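Local coordinates for CELL division control protein 6 (Pyrobaculum aerophilum, PDB 1FNN) that probably helps to regulate DNA replication, as an AAA+ ATPase of the Cdc6/Cdc18 family that binds adenine nucleotide and magnesium, at residues T88-I91 with G92-R96; E118-E122 with R123-M127; D140-S143 with T144-L148; I366-T370 with E371-T375; A378-T381 with K382-E386. All coordinates share one frame; numbering follows the deposited sequence.

Contact 1: T88-I91 with G92-R96; sequences TAII and GEIAR
I91 gives its carbonyl to the amide of A95 (I91 O to A95 N, 2.8 Å), one of four successive i to i+4 bonds in alpha-helix 87-97 of the AAA domain, a P-loop NTPase fold. The helix belongs to the connection between the parallel strands 75-80 and 127-132. The I91 side chain points away from the following turn and packs on F112 and L116 of helix 109-122. With CG1 anti to the backbone N (chi1 -158°), CG2 takes the crowded position between N and the carbonyl carbon, beside the next peptide. G92 meets the preceding turn with backbone alone. Its amide donates to T88 (G92 N to T88 O, 3.1 Å). I94 closes the next turn, with I94 N to I90 O at 2.9 Å. The same two residues touch through branches that cross obliquely, I90 CG2 to I94 CD1 at 3.8 Å. Both side chains reach I79 of strand 75-80 and F145 of helix 139-148, so this flank faces the sheet and helix 139-148. Beside it E93 and R96 form a salt bridge, R96 NH1 to E93 OE2 at 2.9 Å, in which the oxygen lies well out of the guanidinium plane and no N-H points at it.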
loop_
_atom_site.group_PDB
_atom_site.type_symbol
_atom_site.label_atom_id
_atom_site.label_comp_id
_atom_site.label_asym_id
_atom_site.label_seq_id
_atom_site.Cartn_x
_atom_site.Cartn_y
_atom_site.Cartn_z
ATOM N N THR A 88 12.802 -26.265 -3.603
ATOM C CA THR A 88 13.917 -26.468 -2.698
ATOM C C THR A 88 14.056 -25.326 -1.704
ATOM O O THR A 88 14.343 -25.574 -0.533
ATOM C CB THR A 88 15.238 -26.642 -3.490
ATOM O OG1 THR A 88 15.093 -27.836 -4.279
ATOM C CG2 THR A 88 16.431 -26.809 -2.571
ATOM N N ALA A 89 13.955 -24.085 -2.168
ATOM C CA ALA A 89 14.034 -22.937 -1.275
ATOM C C ALA A 89 12.876 -22.954 -0.274
ATOM O O ALA A 89 13.087 -22.630 0.889
ATOM C CB ALA A 89 14.034 -21.633 -2.070
ATOM N N ILE A 90 11.658 -23.201 -0.718
ATOM C CA ILE A 90 10.482 -23.181 0.162
ATOM C C ILE A 90 10.474 -24.317 1.173
ATOM O O ILE A 90 10.300 -24.115 2.381
ATOM C CB ILE A 90 9.191 -23.250 -0.677
ATOM C CG1 ILE A 90 9.046 -21.976 -1.509
ATOM C CG2 ILE A 90 7.972 -23.419 0.238
ATOM C CD1 ILE A 90 8.141 -22.152 -2.722
ATOM N N ILE A 91 10.705 -25.552 0.697
ATOM C CA ILE A 91 10.762 -26.685 1.629
ATOM C C ILE A 91 11.873 -26.507 2.640
ATOM O O ILE A 91 11.752 -26.906 3.820
ATOM C CB ILE A 91 10.867 -28.025 0.862
ATOM C CG1 ILE A 91 10.387 -29.178 1.747
ATOM C CG2 ILE A 91 12.273 -28.294 0.384
ATOM C CD1 ILE A 91 8.879 -29.215 1.907
ATOM N N GLY A 92 13.019 -25.953 2.227
ATOM C CA GLY A 92 14.088 -25.624 3.141
ATOM C C GLY A 92 13.657 -24.635 4.223
ATOM O O GLY A 92 14.031 -24.778 5.400
ATOM N N GLU A 93 12.921 -23.578 3.848
ATOM C CA GLU A 93 12.470 -22.605 4.838
ATOM C C GLU A 93 11.398 -23.200 5.747
ATOM O O GLU A 93 11.502 -23.084 6.975
ATOM C CB GLU A 93 12.001 -21.310 4.165
ATOM C CG GLU A 93 11.456 -20.266 5.135
ATOM C CD GLU A 93 12.482 -19.806 6.157
ATOM O OE1 GLU A 93 13.667 -20.182 5.970
ATOM O OE2 GLU A 93 12.106 -19.085 7.122
ATOM N N ILE A 94 10.533 -24.080 5.230
ATOM C CA ILE A 94 9.544 -24.764 6.060
ATOM C C ILE A 94 10.240 -25.668 7.064
ATOM O O ILE A 94 9.932 -25.741 8.250
ATOM C CB ILE A 94 8.622 -25.646 5.177
ATOM C CG1 ILE A 94 7.679 -24.737 4.393
ATOM C CG2 ILE A 94 7.789 -26.644 5.984
ATOM C CD1 ILE A 94 6.862 -25.415 3.310
ATOM N N ALA A 95 11.245 -26.404 6.550
ATOM C CA ALA A 95 12.026 -27.311 7.393
ATOM C C ALA A 95 12.766 -26.590 8.503
ATOM O O ALA A 95 12.882 -26.998 9.679
ATOM C CB ALA A 95 13.017 -28.026 6.456
ATOM N N ARG A 96 13.354 -25.445 8.143
ATOM C CA ARG A 96 14.011 -24.623 9.156
ATOM C C ARG A 96 13.010 -24.105 10.172
ATOM O O ARG A 96 13.235 -24.147 11.391
ATOM C CB ARG A 96 14.716 -23.472 8.447
ATOM C CG ARG A 96 15.657 -22.671 9.326
ATOM C CD ARG A 96 16.053 -21.362 8.659
ATOM N NE ARG A 96 15.421 -20.198 9.247
ATOM C CZ ARG A 96 14.160 -19.917 9.492
ATOM N NH1 ARG A 96 13.157 -20.743 9.212
ATOM N NH2 ARG A 96 13.820 -18.760 10.048
#

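Contact 2: E118-E122 with R123-M127; sequences EHLRE and RDLYM
Helix 109-122 ends in a Schellman motif: D124, with a positive phi of 52°, ends the helix, and the amides of D124 and L125 bond back to R121 and L120 in its last turn. The backbone evidence is this pair of bonds. L125 N to L120 O (2.8 Å) lies in the carbonyl plane on a lone pair, whereas D124 N reaches R121 O at 3.0 Å from above the plane. One residue earlier R123 N still makes the helical bond to H119 O. Among side chains, the polar link is R123 NH2 to H119 ND1 (2.9 Å), close to straight at 162°. The imidazole nitrogen lies in the guanidinium plane at its edge, while the two flat groups stand almost perpendicular, 89° apart. R123 NH1 has a further partner in L98 O, so the guanidinium is gripped at two nitrogens; D124 OD1 forms a salt bridge with R159. Apolar contact completes the motif in the classical way for a Schellman turn, between the residues that share its outer bond: L120 CD2 meets L125 CB at 3.9 Å, the side chains crossing at about a right angle. L120 CD2 also reaches M127 CB at 4.2 Å, where strand 127-132 of the AAA domain begins. L125 CD1 lies over the centre of one face of the R123 guanidinium, 3.8 Å above its plane.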
loop_
_atom_site.group_PDB
_atom_site.type_symbol
_atom_site.label_atom_id
_atom_site.label_comp_id
_atom_site.label_asym_id
_atom_site.label_seq_id
_atom_site.Cartn_x
_atom_site.Cartn_y
_atom_site.Cartn_z
ATOM N N GLU A 118 6.148 -36.941 7.224
ATOM C CA GLU A 118 6.535 -37.772 8.387
ATOM C C GLU A 118 6.692 -36.963 9.662
ATOM O O GLU A 118 6.175 -37.261 10.772
ATOM C CB GLU A 118 7.882 -38.448 8.025
ATOM C CG GLU A 118 8.424 -39.263 9.210
ATOM C CD GLU A 118 9.904 -39.550 9.015
ATOM O OE1 GLU A 118 10.276 -40.135 7.978
ATOM O OE2 GLU A 118 10.718 -39.196 9.891
ATOM N N HIS A 119 7.408 -35.837 9.538
ATOM C CA HIS A 119 7.595 -34.986 10.730
ATOM C C HIS A 119 6.277 -34.439 11.248
ATOM O O HIS A 119 6.011 -34.511 12.458
ATOM C CB HIS A 119 8.601 -33.869 10.436
ATOM C CG HIS A 119 10.023 -34.252 10.709
ATOM N ND1 HIS A 119 10.674 -33.880 11.872
ATOM C CD2 HIS A 119 10.913 -34.972 9.970
ATOM C CE1 HIS A 119 11.910 -34.360 11.832
ATOM N NE2 HIS A 119 12.078 -35.022 10.696
ATOM N N LEU A 120 5.376 -33.971 10.358
ATOM C CA LEU A 120 4.081 -33.433 10.822
ATOM C C LEU A 120 3.264 -34.482 11.562
ATOM O O LEU A 120 2.663 -34.298 12.614
ATOM C CB LEU A 120 3.291 -32.907 9.606
ATOM C CG LEU A 120 3.786 -31.613 8.936
ATOM C CD1 LEU A 120 2.975 -31.321 7.669
ATOM C CD2 LEU A 120 3.741 -30.424 9.897
ATOM N N ARG A 121 3.272 -35.697 11.000
ATOM C CA ARG A 121 2.582 -36.847 11.567
ATOM C C ARG A 121 3.228 -37.385 12.833
ATOM O O ARG A 121 2.569 -37.420 13.882
ATOM C CB ARG A 121 2.542 -37.986 10.535
ATOM C CG ARG A 121 1.876 -39.249 11.068
ATOM C CD ARG A 121 1.769 -40.314 9.972
ATOM N NE ARG A 121 0.706 -41.231 10.351
ATOM C CZ ARG A 121 -0.154 -41.859 9.568
ATOM N NH1 ARG A 121 -0.148 -41.717 8.251
ATOM N NH2 ARG A 121 -1.047 -42.657 10.147
ATOM N N GLU A 122 4.523 -37.692 12.787
ATOM C CA GLU A 122 5.156 -38.331 13.953
ATOM C C GLU A 122 5.378 -37.422 15.130
ATOM O O GLU A 122 5.561 -37.861 16.274
ATOM C CB GLU A 122 6.498 -38.936 13.490
ATOM C CG GLU A 122 6.308 -39.944 12.357
ATOM C CD GLU A 122 5.235 -40.988 12.604
ATOM O OE1 GLU A 122 4.819 -41.154 13.774
ATOM O OE2 GLU A 122 4.793 -41.654 11.641
ATOM N N ARG A 123 5.442 -36.105 14.872
ATOM C CA ARG A 123 5.608 -35.157 15.977
ATOM C C ARG A 123 4.242 -34.567 16.306
ATOM O O ARG A 123 4.183 -33.689 17.158
ATOM C CB ARG A 123 6.667 -34.115 15.616
ATOM C CG ARG A 123 8.111 -34.614 15.694
ATOM C CD ARG A 123 9.108 -33.754 14.946
ATOM N NE ARG A 123 9.116 -32.350 15.343
ATOM C CZ ARG A 123 9.542 -31.332 14.625
ATOM N NH1 ARG A 123 9.474 -30.101 15.151
ATOM N NH2 ARG A 123 10.033 -31.472 13.400
ATOM N N ASP A 124 3.200 -35.003 15.625
ATOM C CA ASP A 124 1.829 -34.535 15.847
ATOM C C ASP A 124 1.785 -32.992 15.805
ATOM O O ASP A 124 1.348 -32.368 16.755
ATOM C CB ASP A 124 1.325 -35.047 17.197
ATOM C CG ASP A 124 -0.153 -34.756 17.409
ATOM O OD1 ASP A 124 -0.912 -34.786 16.433
ATOM O OD2 ASP A 124 -0.602 -34.486 18.542
ATOM N N LEU A 125 2.172 -32.436 14.661
ATOM C CA LEU A 125 2.308 -30.993 14.531
ATOM C C LEU A 125 1.149 -30.489 13.658
ATOM O O LEU A 125 0.518 -31.281 12.967
ATOM C CB LEU A 125 3.581 -30.585 13.788
ATOM C CG LEU A 125 4.922 -31.047 14.374
ATOM C CD1 LEU A 125 6.030 -30.817 13.356
ATOM C CD2 LEU A 125 5.190 -30.386 15.711
ATOM N N TYR A 126 0.866 -29.213 13.798
ATOM C CA TYR A 126 -0.182 -28.545 13.006
ATOM C C TYR A 126 0.475 -27.241 12.531
ATOM O O TYR A 126 1.063 -26.508 13.331
ATOM C CB TYR A 126 -1.419 -28.296 13.873
ATOM C CG TYR A 126 -2.115 -29.566 14.333
ATOM C CD1 TYR A 126 -1.841 -30.105 15.589
ATOM C CD2 TYR A 126 -3.034 -30.226 13.518
ATOM C CE1 TYR A 126 -2.455 -31.263 16.032
ATOM C CE2 TYR A 126 -3.662 -31.381 13.932
ATOM C CZ TYR A 126 -3.364 -31.889 15.192
ATOM O OH TYR A 126 -3.997 -33.041 15.601
ATOM N N MET A 127 0.502 -27.081 11.220
ATOM C CA MET A 127 1.139 -25.984 10.533
ATOM C C MET A 127 0.108 -25.031 9.900
ATOM O O MET A 127 -0.731 -25.457 9.109
ATOM C CB MET A 127 2.031 -26.585 9.424
ATOM C CG MET A 127 2.707 -25.537 8.587
ATOM S SD MET A 127 3.997 -26.031 7.485
ATOM C CE MET A 127 3.210 -27.251 6.431
#

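Contact 3: D140-S143 with T144-L148; sequences DILS and TFIRL
T144 holds the carbonyl of D140 twice. Its hydroxyl stands anti to its own carbonyl carbon (chi1 -64°), a torsion that points it back down the helix, and T144 OG1 donates to D140 O at 3.0 Å. T144 N donates to the same oxygen from the opposite face of the carbonyl plane, so a single acceptor is gripped from two sides. On the next flank I141 and F145 lie side by side and point the same way. The I141 CG2 methyl, anti to the backbone N, meets the phenyl at its edge and in its plane, I141 CG2 to F145 CE1 being 3.9 Å. This is helix 139-148 of the AAA domain, the helix that follows strand 127-132 in the P-loop NTPase core; the side chain of L142 is about 10 Å from that of D132, a magnesium-binding residue of this protein. L142 itself has an unusual chi1 of -130°, away from any staggered position, and its CD2 meets I146 CD1 at 3.8 Å. In I146 the CG1 branch runs beside the backbone N, which brings I146 CG1 to 3.1 Å from L142 O. S143 OG is hydrogen-bonded with P139 O and with D176 OD2. R147, whose amide bonds to S143 O at 2.9 Å, lays its aliphatic stem along that carbonyl, with R147 CG 3.4 Å from S143 O, before the chain bends at chi3 (142°) near S178 and T179 of helix 177-183.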
loop_
_atom_site.group_PDB
_atom_site.type_symbol
_atom_site.label_atom_id
_atom_site.label_comp_id
_atom_site.label_asym_id
_atom_site.label_seq_id
_atom_site.Cartn_x
_atom_site.Cartn_y
_atom_site.Cartn_z
ATOM N N ASP A 140 2.924 -25.044 -10.492
ATOM C CA ASP A 140 3.107 -26.411 -10.041
ATOM C C ASP A 140 3.552 -26.508 -8.582
ATOM O O ASP A 140 3.177 -27.431 -7.860
ATOM C CB ASP A 140 4.079 -27.148 -10.967
ATOM C CG ASP A 140 5.538 -27.124 -10.587
ATOM O OD1 ASP A 140 5.954 -26.353 -9.695
ATOM O OD2 ASP A 140 6.337 -27.889 -11.178
ATOM N N ILE A 141 4.353 -25.562 -8.122
ATOM C CA ILE A 141 4.731 -25.473 -6.717
ATOM C C ILE A 141 3.514 -25.137 -5.871
ATOM O O ILE A 141 3.251 -25.780 -4.852
ATOM C CB ILE A 141 5.808 -24.382 -6.522
ATOM C CG1 ILE A 141 7.066 -24.835 -7.264
ATOM C CG2 ILE A 141 6.078 -24.128 -5.049
ATOM C CD1 ILE A 141 8.228 -23.873 -7.139
ATOM N N LEU A 142 2.802 -24.092 -6.309
ATOM C CA LEU A 142 1.580 -23.704 -5.603
ATOM C C LEU A 142 0.626 -24.885 -5.486
ATOM O O LEU A 142 0.092 -25.130 -4.401
ATOM C CB LEU A 142 0.915 -22.520 -6.296
ATOM C CG LEU A 142 0.500 -21.287 -5.513
ATOM C CD1 LEU A 142 -0.595 -20.518 -6.243
ATOM C CD2 LEU A 142 0.032 -21.582 -4.098
ATOM N N SER A 143 0.379 -25.617 -6.590
ATOM C CA SER A 143 -0.471 -26.802 -6.510
ATOM C C SER A 143 0.043 -27.860 -5.552
ATOM O O SER A 143 -0.731 -28.505 -4.831
ATOM C CB SER A 143 -0.655 -27.432 -7.912
ATOM O OG SER A 143 -1.162 -26.360 -8.717
ATOM N N THR A 144 1.335 -28.184 -5.628
ATOM C CA THR A 144 1.877 -29.128 -4.639
ATOM C C THR A 144 1.433 -28.733 -3.234
ATOM O O THR A 144 0.867 -29.583 -2.545
ATOM C CB THR A 144 3.404 -29.179 -4.719
ATOM O OG1 THR A 144 3.724 -29.701 -6.016
ATOM C CG2 THR A 144 3.986 -30.080 -3.635
ATOM N N PHE A 145 1.658 -27.488 -2.801
ATOM C CA PHE A 145 1.300 -27.151 -1.412
ATOM C C PHE A 145 -0.179 -27.096 -1.176
ATOM O O PHE A 145 -0.680 -27.612 -0.161
ATOM C CB PHE A 145 2.002 -25.839 -0.991
ATOM C CG PHE A 145 3.482 -26.127 -0.845
ATOM C CD1 PHE A 145 4.388 -25.737 -1.790
ATOM C CD2 PHE A 145 3.933 -26.811 0.277
ATOM C CE1 PHE A 145 5.731 -26.004 -1.654
ATOM C CE2 PHE A 145 5.279 -27.082 0.420
ATOM C CZ PHE A 145 6.177 -26.681 -0.542
ATOM N N ILE A 146 -0.940 -26.615 -2.161
ATOM C CA ILE A 146 -2.391 -26.639 -2.057
ATOM C C ILE A 146 -2.921 -28.041 -1.853
ATOM O O ILE A 146 -3.827 -28.208 -1.031
ATOM C CB ILE A 146 -3.060 -26.028 -3.324
ATOM C CG1 ILE A 146 -2.785 -24.521 -3.321
ATOM C CG2 ILE A 146 -4.552 -26.325 -3.329
ATOM C CD1 ILE A 146 -2.974 -23.820 -4.660
ATOM N N ARG A 147 -2.385 -29.033 -2.550
ATOM C CA ARG A 147 -2.886 -30.399 -2.470
ATOM C C ARG A 147 -2.450 -31.146 -1.221
ATOM O O ARG A 147 -3.243 -31.934 -0.690
ATOM C CB ARG A 147 -2.443 -31.204 -3.709
ATOM C CG ARG A 147 -3.226 -30.781 -4.945
ATOM C CD ARG A 147 -2.618 -31.265 -6.260
ATOM N NE ARG A 147 -3.708 -31.623 -7.146
ATOM C CZ ARG A 147 -3.826 -32.135 -8.344
ATOM N NH1 ARG A 147 -2.794 -32.480 -9.103
ATOM N NH2 ARG A 147 -5.057 -32.318 -8.824
ATOM N N LEU A 148 -1.316 -30.719 -0.654
ATOM C CA LEU A 148 -0.792 -31.400 0.526
ATOM C C LEU A 148 -1.777 -31.372 1.674
ATOM O O LEU A 148 -2.016 -32.396 2.312
ATOM C CB LEU A 148 0.568 -30.812 0.907
ATOM C CG LEU A 148 1.366 -31.540 1.994
ATOM C CD1 LEU A 148 1.564 -33.012 1.632
ATOM C CD2 LEU A 148 2.724 -30.870 2.189
#

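Contact 4: I366-T370 with E371-T375; sequences ISIGT and EPLDT
I368 lays its CG2 methyl against the end of L373, I368 CG2 to L373 CD2 at 4.0 Å, where the C-terminal winged-helix domain passes from strand 364-367 to helix 373-387. The two side chains meet at a slant. CG2 is the branch anti to the backbone N of I368 (chi1 -71°), and it also comes to 4.0 Å from E371 O, so one methyl touches both the turn and the new helix. I368 also packs on I297 and V298 of helix 288-304. Between these residues the chain turns without a hydrogen bond from 366-370 to 371-375, and P372 takes the N-cap position. The turn is held from outside the two segments: G369 N bonds to E349 OE1, and I368 O accepts from R268 NE. In E371, chi1 (-87°) sets CG beside the backbone N, with E371 CG 3.4 Å from T370 O; the bend at chi2 then turns the carboxylate, whose OE1 makes a salt bridge to K272 of helix 264-274. The backbone amide of E371 is buried and has no hydrogen-bonding partner; T370 OG1 is its neighbour, but at 3.7 Å from E371 N.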
loop_
_atom_site.group_PDB
_atom_site.type_symbol
_atom_site.label_atom_id
_atom_site.label_comp_id
_atom_site.label_asym_id
_atom_site.label_seq_id
_atom_site.Cartn_x
_atom_site.Cartn_y
_atom_site.Cartn_z
ATOM N N ILE A 366 -7.317 23.484 -2.924
ATOM C CA ILE A 366 -6.382 22.969 -3.923
ATOM C C ILE A 366 -4.999 22.755 -3.340
ATOM O O ILE A 366 -4.409 23.627 -2.683
ATOM C CB ILE A 366 -6.247 24.014 -5.076
ATOM C CG1 ILE A 366 -7.631 24.320 -5.698
ATOM C CG2 ILE A 366 -5.327 23.490 -6.180
ATOM C CD1 ILE A 366 -7.525 25.589 -6.566
ATOM N N SER A 367 -4.412 21.639 -3.749
ATOM C CA SER A 367 -3.043 21.381 -3.314
ATOM C C SER A 367 -2.223 20.884 -4.476
ATOM O O SER A 367 -2.748 20.284 -5.430
ATOM C CB SER A 367 -3.092 20.232 -2.242
ATOM O OG SER A 367 -1.748 19.736 -2.128
ATOM N N ILE A 368 -0.944 21.097 -4.459
ATOM C CA ILE A 368 -0.025 20.475 -5.394
ATOM C C ILE A 368 0.913 19.644 -4.451
ATOM O O ILE A 368 1.934 20.161 -3.992
ATOM C CB ILE A 368 0.788 21.454 -6.228
ATOM C CG1 ILE A 368 -0.161 22.155 -7.260
ATOM C CG2 ILE A 368 1.930 20.793 -6.973
ATOM C CD1 ILE A 368 0.593 23.336 -7.907
ATOM N N GLY A 369 0.711 18.331 -4.444
ATOM C CA GLY A 369 1.525 17.530 -3.504
ATOM C C GLY A 369 2.644 16.747 -4.161
ATOM O O GLY A 369 3.489 16.196 -3.413
ATOM N N THR A 370 2.639 16.645 -5.493
ATOM C CA THR A 370 3.616 15.776 -6.144
ATOM C C THR A 370 4.883 16.402 -6.703
ATOM O O THR A 370 5.735 15.647 -7.210
ATOM C CB THR A 370 2.937 14.899 -7.214
ATOM O OG1 THR A 370 2.465 15.719 -8.324
ATOM C CG2 THR A 370 1.751 14.184 -6.559
ATOM N N GLU A 371 5.031 17.723 -6.653
ATOM C CA GLU A 371 6.220 18.360 -7.204
ATOM C C GLU A 371 6.650 19.590 -6.443
ATOM O O GLU A 371 5.778 20.410 -6.110
ATOM C CB GLU A 371 5.863 18.910 -8.609
ATOM C CG GLU A 371 6.019 17.928 -9.713
ATOM C CD GLU A 371 7.409 17.570 -10.167
ATOM O OE1 GLU A 371 8.422 18.192 -9.816
ATOM O OE2 GLU A 371 7.447 16.574 -10.942
ATOM N N PRO A 372 7.925 19.734 -6.127
ATOM C CA PRO A 372 8.439 20.882 -5.388
ATOM C C PRO A 372 8.098 22.143 -6.210
ATOM O O PRO A 372 8.147 22.054 -7.444
ATOM C CB PRO A 372 9.928 20.622 -5.312
ATOM C CG PRO A 372 10.030 19.111 -5.341
ATOM C CD PRO A 372 8.977 18.715 -6.377
ATOM N N LEU A 373 7.624 23.184 -5.576
ATOM C CA LEU A 373 7.085 24.337 -6.311
ATOM C C LEU A 373 8.093 25.209 -7.035
ATOM O O LEU A 373 7.769 25.779 -8.118
ATOM C CB LEU A 373 6.276 25.178 -5.334
ATOM C CG LEU A 373 5.111 24.459 -4.658
ATOM C CD1 LEU A 373 4.401 25.420 -3.729
ATOM C CD2 LEU A 373 4.162 23.871 -5.706
ATOM N N ASP A 374 9.361 25.198 -6.624
ATOM C CA ASP A 374 10.352 26.061 -7.260
ATOM C C ASP A 374 10.654 25.537 -8.650
ATOM O O ASP A 374 10.561 26.306 -9.628
ATOM C CB ASP A 374 11.653 26.282 -6.474
ATOM C CG ASP A 374 11.390 27.182 -5.289
ATOM O OD1 ASP A 374 10.273 27.706 -5.124
ATOM O OD2 ASP A 374 12.316 27.390 -4.482
ATOM N N THR A 375 10.688 24.217 -8.775
ATOM C CA THR A 375 10.993 23.608 -10.059
ATOM C C THR A 375 9.753 23.563 -10.968
ATOM O O THR A 375 9.885 23.814 -12.176
ATOM C CB THR A 375 11.602 22.222 -9.819
ATOM O OG1 THR A 375 12.995 22.441 -9.459
ATOM C CG2 THR A 375 11.576 21.330 -11.036
#

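Contact 5: A378-T381 with K382-E386; sequences AVIT and KLIKE
K382, L383, I384 and K385 each return their amide hydrogen to a carbonyl four residues back. The shortest of these bonds are I384 N to I380 O and K385 N to T381 O, both 2.9 Å. K382 N reaches A378 O at 3.1 Å, whereas L383 N to V379 O is the straightest at the hydrogen (169°). Two polar side chains find partners outside these segments. T381 OG1, anti to its carbonyl carbon (chi1 -70°), bonds to E377 O; K382 bends twice along its chain and ends in a salt bridge with E280. With its hydroxyl engaged there, T381 offers the methyl: the extended K385 runs alongside it, T381 CG2 to K385 CE measuring 3.7 Å. Apolar pairs line the neighbouring faces. V379 CG1 meets L383 CD1 at 4.1 Å, the two lying side by side, and I380 CG2 meets I384 CD1 at 4.0 Å. L383 packs on helix 280-285 and I384 on helix 288-304, giving the pattern of an amphipathic alpha-helix, here the C-terminal helix 373-387 docked on the helices of the winged-helix domain.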
loop_
_atom_site.group_PDB
_atom_site.type_symbol
_atom_site.label_atom_id
_atom_site.label_comp_id
_atom_site.label_asym_id
_atom_site.label_seq_id
_atom_site.Cartn_x
_atom_site.Cartn_y
_atom_site.Cartn_z
ATOM N N ALA A 378 9.375 27.114 -12.339
ATOM C CA ALA A 378 10.323 27.364 -13.406
ATOM C C ALA A 378 9.902 26.728 -14.719
ATOM O O ALA A 378 10.168 27.309 -15.795
ATOM C CB ALA A 378 11.749 26.892 -13.021
ATOM N N VAL A 379 9.445 25.482 -14.712
ATOM C CA VAL A 379 9.095 24.814 -15.956
ATOM C C VAL A 379 7.833 25.439 -16.592
ATOM O O VAL A 379 7.836 25.672 -17.811
ATOM C CB VAL A 379 8.842 23.308 -15.801
ATOM C CG1 VAL A 379 8.378 22.702 -17.108
ATOM C CG2 VAL A 379 10.112 22.600 -15.321
ATOM N N ILE A 380 6.880 25.795 -15.746
ATOM C CA ILE A 380 5.628 26.355 -16.273
ATOM C C ILE A 380 5.888 27.755 -16.825
ATOM O O ILE A 380 5.433 28.098 -17.930
ATOM C CB ILE A 380 4.502 26.442 -15.235
ATOM C CG1 ILE A 380 4.354 25.117 -14.481
ATOM C CG2 ILE A 380 3.164 26.681 -15.993
ATOM C CD1 ILE A 380 3.331 25.216 -13.351
ATOM N N THR A 381 6.661 28.537 -16.094
ATOM C CA THR A 381 7.064 29.877 -16.548
ATOM C C THR A 381 7.810 29.839 -17.874
ATOM O O THR A 381 7.541 30.637 -18.805
ATOM C CB THR A 381 7.920 30.522 -15.450
ATOM O OG1 THR A 381 7.057 30.821 -14.341
ATOM C CG2 THR A 381 8.565 31.841 -15.833
ATOM N N LYS A 382 8.741 28.897 -18.007
ATOM C CA LYS A 382 9.436 28.714 -19.275
ATOM C C LYS A 382 8.403 28.510 -20.404
ATOM O O LYS A 382 8.638 28.966 -21.533
ATOM C CB LYS A 382 10.368 27.520 -19.251
ATOM C CG LYS A 382 11.393 27.370 -20.336
ATOM C CD LYS A 382 11.506 25.981 -20.920
ATOM C CE LYS A 382 11.410 24.820 -19.962
ATOM N NZ LYS A 382 11.486 23.492 -20.626
ATOM N N LEU A 383 7.506 27.526 -20.244
ATOM C CA LEU A 383 6.523 27.205 -21.257
ATOM C C LEU A 383 5.602 28.380 -21.587
ATOM O O LEU A 383 5.280 28.548 -22.756
ATOM C CB LEU A 383 5.687 25.978 -20.880
ATOM C CG LEU A 383 6.537 24.712 -20.622
ATOM C CD1 LEU A 383 5.643 23.616 -20.012
ATOM C CD2 LEU A 383 7.200 24.191 -21.880
ATOM N N ILE A 384 5.143 29.124 -20.606
ATOM C CA ILE A 384 4.300 30.288 -20.860
ATOM C C ILE A 384 5.059 31.348 -21.683
ATOM O O ILE A 384 4.567 31.912 -22.681
ATOM C CB ILE A 384 3.826 30.877 -19.553
ATOM C CG1 ILE A 384 2.886 29.836 -18.865
ATOM C CG2 ILE A 384 3.134 32.225 -19.793
ATOM C CD1 ILE A 384 2.520 30.308 -17.480
ATOM N N LYS A 385 6.295 31.600 -21.288
ATOM C CA LYS A 385 7.160 32.558 -21.942
ATOM C C LYS A 385 7.373 32.165 -23.388
ATOM O O LYS A 385 7.355 33.114 -24.212
ATOM C CB LYS A 385 8.517 32.781 -21.242
ATOM C CG LYS A 385 8.215 33.595 -19.964
ATOM C CD LYS A 385 9.502 33.911 -19.205
ATOM C CE LYS A 385 9.115 34.748 -17.976
ATOM N NZ LYS A 385 10.220 34.771 -16.968
ATOM N N GLU A 386 7.602 30.875 -23.649
ATOM C CA GLU A 386 7.785 30.479 -25.027
ATOM C C GLU A 386 6.510 30.700 -25.840
ATOM O O GLU A 386 6.558 30.971 -27.053
ATOM C CB GLU A 386 8.368 29.091 -25.170
ATOM C CG GLU A 386 7.576 27.840 -25.275
ATOM C CD GLU A 386 8.375 26.545 -25.225
ATOM O OE1 GLU A 386 9.318 26.409 -24.414
ATOM O OE2 GLU A 386 8.055 25.631 -26.016
#

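In chain order the five contacts fall into two groups. Contacts 1, 2 and 3 lie in the AAA domain, with centres 14 to 18 Å apart. I90 of contact 1 packs on I141 and F145 of contact 3, and I94 on F145; I94 CG2 also touches M127 SD of contact 2 at 4.1 Å, so helices 87-97 and 139-148 and the start of strand 127-132 share one core. Contacts 4 and 5 adjoin in sequence, both use helix 373-387, and have centres 16 Å apart. At least 48 Å separates the centres of the two groups, which lie on opposite sides of the chain's centre: the ATPase core and the winged-helix region are distinct modules of an elongated protein.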